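Local coordinates for MarR family transcriptional regulator (Staphylococcus epidermidis, PDB 5HLI), which probably acts as a redox-sensing MarR-type transcription regulator that binds DNA as a dimer and responds to oxidation by forming a disulfide between its subunits, at residues G38-Y41 / S42-L45; V112-A115 / I116-C119. The protein carries 1 engineered substitution. One frame throughout, in Å; residues are numbered along the deposited sequence.

Contact 1 (G38-Y41 / S42-L45); sequences GITY and SQYL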
ATOM      1  N   GLY A  38     -18.917  -0.445  -7.407  1.00 19.96           N
ATOM      2  CA  GLY A  38     -19.502   0.754  -6.843  1.00 19.70           C
ATOM      3  C   GLY A  38     -19.310   0.922  -5.353  1.00 22.61           C
ATOM      4  O   GLY A  38     -20.062   1.673  -4.727  1.00 22.97           O
ATOM      5  N   ILE A  39     -18.325   0.248  -4.762  1.00 20.96           N
ATOM      6  CA  ILE A  39     -18.106   0.291  -3.324  1.00 19.67           C
ATOM      7  C   ILE A  39     -16.711   0.836  -3.042  1.00 22.12           C
ATOM      8  O   ILE A  39     -15.825   0.838  -3.901  1.00 23.48           O
ATOM      9  CB  ILE A  39     -18.290  -1.093  -2.668  1.00 21.33           C
ATOM     10  CG1 ILE A  39     -17.304  -2.101  -3.259  1.00 18.66           C
ATOM     11  CG2 ILE A  39     -19.729  -1.578  -2.830  1.00 20.96           C
ATOM     12  CD1 ILE A  39     -17.360  -3.469  -2.605  1.00 21.72           C
ATOM     13  N   THR A  40     -16.525   1.304  -1.813  1.00 22.11           N
ATOM     14  CA  THR A  40     -15.242   1.802  -1.347  1.00 23.84           C
ATOM     15  C   THR A  40     -14.555   0.745  -0.492  1.00 22.65           C
ATOM     16  O   THR A  40     -15.124  -0.302  -0.177  1.00 20.04           O
ATOM     17  CB  THR A  40     -15.421   3.093  -0.543  1.00 23.84           C
ATOM     18  OG1 THR A  40     -16.113   2.799   0.676  1.00 20.06           O
ATOM     19  CG2 THR A  40     -16.221   4.116  -1.343  1.00 27.82           C
ATOM     20  N   TYR A  41     -13.309   1.037  -0.114  1.00 22.43           N
ATOM     21  CA  TYR A  41     -12.576   0.146   0.779  1.00 20.03           C
ATOM     22  C   TYR A  41     -13.325  -0.051   2.091  1.00 22.63           C
ATOM     23  O   TYR A  41     -13.472  -1.180   2.572  1.00 20.98           O
ATOM     24  CB  TYR A  41     -11.171   0.699   1.032  1.00 22.90           C
ATOM     25  CG  TYR A  41     -10.467   0.060   2.205  1.00 21.56           C
ATOM     26  CD1 TYR A  41     -10.163  -1.296   2.203  1.00 19.46           C
ATOM     27  CD2 TYR A  41     -10.098   0.814   3.312  1.00 26.44           C
ATOM     28  CE1 TYR A  41      -9.517  -1.884   3.272  1.00 21.19           C
ATOM     29  CE2 TYR A  41      -9.449   0.236   4.386  1.00 23.21           C
ATOM     30  CZ  TYR A  41      -9.163  -1.113   4.362  1.00 24.95           C
ATOM     31  OH  TYR A  41      -8.519  -1.693   5.430  1.00 21.55           O
ATOM     32  N   SER A  42     -13.823   1.042   2.679  1.00 16.80           N
ATOM     33  CA  SER A  42     -14.511   0.946   3.962  1.00 21.03           C
ATOM     34  C   SER A  42     -15.813   0.159   3.844  1.00 18.28           C
ATOM     35  O   SER A  42     -16.160  -0.614   4.744  1.00 21.52           O
ATOM     36  CB  SER A  42     -14.772   2.344   4.520  1.00 23.04           C
ATOM     37  OG  SER A  42     -13.559   2.993   4.869  1.00 26.69           O
ATOM     38  N   GLN A  43     -16.551   0.345   2.743  1.00 17.62           N
ATOM     39  CA  GLN A  43     -17.734  -0.479   2.509  1.00 20.70           C
ATOM     40  C   GLN A  43     -17.352  -1.944   2.338  1.00 16.19           C
ATOM     41  O   GLN A  43     -18.053  -2.841   2.822  1.00 17.60           O
ATOM     42  CB  GLN A  43     -18.494   0.014   1.277  1.00 16.29           C
ATOM     43  CG  GLN A  43     -19.038   1.432   1.395  1.00 24.85           C
ATOM     44  CD  GLN A  43     -19.703   1.900   0.115  1.00 25.34           C
ATOM     45  OE1 GLN A  43     -20.090   1.090  -0.726  1.00 28.14           O
ATOM     46  NE2 GLN A  43     -19.837   3.211  -0.041  1.00 29.81           N
ATOM     47  N   TYR A  44     -16.240  -2.198   1.645  1.00 17.77           N
ATOM     48  CA  TYR A  44     -15.735  -3.557   1.474  1.00 19.31           C
ATOM     49  C   TYR A  44     -15.460  -4.218   2.819  1.00 23.90           C
ATOM     50  O   TYR A  44     -15.730  -5.412   2.999  1.00 21.19           O
ATOM     51  CB  TYR A  44     -14.471  -3.509   0.614  1.00 19.24           C
ATOM     52  CG  TYR A  44     -13.866  -4.838   0.225  1.00 21.58           C
ATOM     53  CD1 TYR A  44     -14.654  -5.888  -0.232  1.00 24.04           C
ATOM     54  CD2 TYR A  44     -12.492  -5.023   0.269  1.00 23.61           C
ATOM     55  CE1 TYR A  44     -14.086  -7.096  -0.605  1.00 21.96           C
ATOM     56  CE2 TYR A  44     -11.917  -6.218  -0.103  1.00 24.84           C
ATOM     57  CZ  TYR A  44     -12.716  -7.253  -0.539  1.00 27.37           C
ATOM     58  OH  TYR A  44     -12.133  -8.443  -0.907  1.00 28.29           O
ATOM     59  N   LEU A  45     -14.926  -3.456   3.780  1.00 20.11           N
ATOM     60  CA  LEU A  45     -14.683  -4.009   5.109  1.00 22.14           C
ATOM     61  C   LEU A  45     -15.985  -4.436   5.774  1.00 19.53           C
ATOM     62  O   LEU A  45     -16.039  -5.484   6.429  1.00 19.21           O
ATOM     63  CB  LEU A  45     -13.949  -2.989   5.982  1.00 21.55           C
ATOM     64  CG  LEU A  45     -12.500  -2.652   5.625  1.00 23.14           C
ATOM     65  CD1 LEU A  45     -11.936  -1.662   6.629  1.00 23.98           C
ATOM     66  CD2 LEU A  45     -11.652  -3.909   5.579  1.00 22.17           C
TER
HETATM   67  O   HOH W   1     -22.062   1.251  -2.703  1.00 23.28           O
HETATM   68  O   HOH W   2     -20.704   3.923  -2.866  1.00 29.70           O
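Thr40 and Gln43 make an N-terminal helix cap at the short turn that carries the chain from helix 2-36 into helix 41-52. Gly38 leaves the first helix in a Schellman motif, taking a positive phi that a residue without a side chain adopts easily. Two residues on, Thr40 is the N-cap: Gln43 N points almost straight (169°) at Thr40 OG1, 3.2 Å away. The hydroxyl reaches it because OG1 lies between the backbone N and carbonyl carbon (chi1 67°). Threonine suits the place because a short side chain with an acceptor oxygen can stand in for the carbonyl that an N-H of the first turn lacks. Regular helical hydrogen bonds follow, Tyr44 N donating to Thr40 O and Leu45 N to Tyr41 O.

The side chain of Gln43 runs extended back alongside Ile39 and Thr40. Its OE1 lies 3.4 Å from Ile39 CG2, and both ends of its amide are joined to Gly38 O through water: one water donates to OE1 and to this carbonyl, while the other accepts from NE2 and donates to the same carbonyl. A glutamine can serve both waters because it carries an acceptor and a donor.

One turn of helix separates Tyr41 from Leu45. Leu45 CG sits 3.8 Å above one face of the Tyr41 ring, offset toward the rim in a CH-pi contact. The same ring meets Tyr20 of the second subunit, their planes steeply inclined.

Around this turn, Gln43 packs on Arg78 and Leu79 of helix 69-81, Ile39 and Tyr44 lie against helix 2-36, and Tyr44 also meets helix 103-117.

Contact 2 (V112-A115 / I116-C119); sequences VFEA and ISSC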
ATOM      1  N   VAL A 112     -17.492 -10.734  -6.103  1.00 26.56           N
ATOM      2  CA  VAL A 112     -16.349  -9.968  -5.612  1.00 25.34           C
ATOM      3  C   VAL A 112     -15.158 -10.894  -5.399  1.00 22.38           C
ATOM      4  O   VAL A 112     -14.029 -10.593  -5.803  1.00 24.65           O
ATOM      5  CB  VAL A 112     -16.716  -9.219  -4.317  1.00 20.98           C
ATOM      6  CG1 VAL A 112     -15.494  -8.515  -3.746  1.00 23.95           C
ATOM      7  CG2 VAL A 112     -17.833  -8.220  -4.577  1.00 26.55           C
ATOM      8  N   PHE A 113     -15.408 -12.038  -4.759  1.00 21.90           N
ATOM      9  CA  PHE A 113     -14.368 -13.029  -4.506  1.00 23.87           C
ATOM     10  C   PHE A 113     -13.634 -13.404  -5.787  1.00 26.38           C
ATOM     11  O   PHE A 113     -12.400 -13.406  -5.833  1.00 25.62           O
ATOM     12  CB  PHE A 113     -15.009 -14.258  -3.857  1.00 28.61           C
ATOM     13  CG  PHE A 113     -14.030 -15.264  -3.339  1.00 31.85           C
ATOM     14  CD1 PHE A 113     -13.339 -15.035  -2.161  1.00 33.08           C
ATOM     15  CD2 PHE A 113     -13.829 -16.460  -4.007  1.00 39.04           C
ATOM     16  CE1 PHE A 113     -12.445 -15.968  -1.675  1.00 37.61           C
ATOM     17  CE2 PHE A 113     -12.941 -17.397  -3.525  1.00 38.38           C
ATOM     18  CZ  PHE A 113     -12.248 -17.151  -2.357  1.00 37.02           C
ATOM     19  N   GLU A 114     -14.386 -13.710  -6.850  1.00 25.64           N
ATOM     20  CA  GLU A 114     -13.762 -14.107  -8.108  1.00 29.31           C
ATOM     21  C   GLU A 114     -13.047 -12.936  -8.773  1.00 25.26           C
ATOM     22  O   GLU A 114     -11.959 -13.107  -9.336  1.00 27.28           O
ATOM     23  CB  GLU A 114     -14.815 -14.698  -9.048  1.00 29.89           C
ATOM     24  CG  GLU A 114     -14.249 -15.214 -10.359  1.00 33.90           C
ATOM     25  CD  GLU A 114     -15.189 -16.176 -11.060  1.00 50.05           C
ATOM     26  OE1 GLU A 114     -14.870 -16.600 -12.191  1.00 55.69           O
ATOM     27  OE2 GLU A 114     -16.243 -16.511 -10.480  1.00 49.91           O
ATOM     28  N   ALA A 115     -13.641 -11.741  -8.721  1.00 25.64           N
ATOM     29  CA  ALA A 115     -13.017 -10.577  -9.343  1.00 25.77           C
ATOM     30  C   ALA A 115     -11.658 -10.277  -8.723  1.00 26.73           C
ATOM     31  O   ALA A 115     -10.697  -9.961  -9.435  1.00 27.95           O
ATOM     32  CB  ALA A 115     -13.940  -9.363  -9.227  1.00 26.01           C
ATOM     33  N   ILE A 116     -11.556 -10.377  -7.397  1.00 24.22           N
ATOM     34  CA  ILE A 116     -10.284 -10.110  -6.732  1.00 26.07           C
ATOM     35  C   ILE A 116      -9.271 -11.198  -7.056  1.00 28.52           C
ATOM     36  O   ILE A 116      -8.070 -10.923  -7.164  1.00 27.93           O
ATOM     37  CB  ILE A 116     -10.496  -9.968  -5.212  1.00 26.90           C
ATOM     38  CG1 ILE A 116     -11.485  -8.839  -4.911  1.00 29.20           C
ATOM     39  CG2 ILE A 116      -9.172  -9.700  -4.499  1.00 26.04           C
ATOM     40  CD1 ILE A 116     -11.110  -7.514  -5.536  1.00 30.50           C
ATOM     41  N   SER A 117      -9.736 -12.435  -7.254  1.00 28.35           N
ATOM     42  CA  SER A 117      -8.839 -13.576  -7.412  1.00 31.02           C
ATOM     43  C   SER A 117      -7.917 -13.452  -8.619  1.00 34.18           C
ATOM     44  O   SER A 117      -6.913 -14.170  -8.691  1.00 34.10           O
ATOM     45  CB  SER A 117      -9.649 -14.868  -7.520  1.00 30.22           C
ATOM     46  OG  SER A 117     -10.372 -14.918  -8.739  1.00 28.51           O
ATOM     47  N   SER A 118      -8.225 -12.571  -9.569  1.00 31.16           N
ATOM     48  CA  SER A 118      -7.340 -12.354 -10.705  1.00 31.25           C
ATOM     49  C   SER A 118      -6.126 -11.499 -10.357  1.00 36.55           C
ATOM     50  O   SER A 118      -5.332 -11.187 -11.248  1.00 31.87           O
ATOM     51  CB  SER A 118      -8.110 -11.710 -11.860  1.00 35.54           C
ATOM     52  OG  SER A 118      -8.732 -10.505 -11.451  1.00 43.86           O
ATOM     53  N   CYS A 119      -5.960 -11.121  -9.086  1.00 34.14           N
ATOM     54  CA  CYS A 119      -4.817 -10.302  -8.696  1.00 32.54           C
ATOM     55  C   CYS A 119      -3.500 -11.046  -8.876  1.00 35.18           C
ATOM     56  O   CYS A 119      -2.454 -10.415  -9.062  1.00 37.50           O
ATOM     57  CB  CYS A 119      -4.984  -9.840  -7.248  1.00 28.25           C
ATOM     58  SG  CYS A 119      -5.190 -11.184  -6.058  1.00 32.92           S
TER
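The flat groups that meet between Val112-Ala115 and Ile116-Cys119 are peptide carbonyls whose oxygens receive N-H or O-H donors; no ring stacks across the contact. Ile116 N donates to Val112 O at 3.0 Å, and Ser117 N to Phe113 O at 3.2 Å. Ser118 OG meets Ala115 O at 2.9 Å, tilted 25° from the carbonyl plane. The Phe113 ring takes no part across the two segments; the side chain packs on Gln6 of the second subunit.

Near the C-terminal end of helix 103-117, serine hydroxyls supplement the backbone bonds. Ser117 N forms a second, weak bond to Glu114 O, three residues back. The hydroxyl of Ser117 donates to that same oxygen, although its 2.5 Å separation from Glu114 O is so short that the exact length is doubtful. Ser118 places its hydroxyl between its own backbone N and carbonyl carbon (chi1 56°), folding OG back to Ala115 O. Serine suits this position because its short hydroxyl can give a donor to a carbonyl near the end of a helix, and Ser117 probably does the same. Beyond them, Cys119 N reaches Ile116 O at 2.9 Å and continues the turn.

On the buried side, Val112 and Ile116 lie side by side and point the same way, CG1 of one being 4.2 Å from CG1 of the other. These branched apolar residues meet Tyr44 of helix 41-52.

Phe113 O also accepts from Asn13 ND2 of the second subunit. The hydroxyl-rich turn leads directly into Cys119, whose SG is disulfide-bonded to Cys16 SG of the second subunit, so this helix end adjoins a covalent subunit link consistent with redox sensing.

Contact 1 begins a helix and contact 2 ends one, and both are partly buried, with exposed and buried residues side by side. Contact 1 lies closer to the centre of the chain. It relies on a threonine hydroxyl that accepts from a backbone N-H, on waters and on a ring face; in contact 2 serine hydroxyls donate to carbonyls, as suits a helix's opposite end. They touch directly: Tyr44 CE1 packs 3.7 Å from Val112 CG1, joining helix 41-52 to helix 103-117, and both rest on helix 2-36. Each also reaches the second subunit, contact 1 through aromatic and apolar packing, contact 2 through packing, a hydrogen bond and a disulfide.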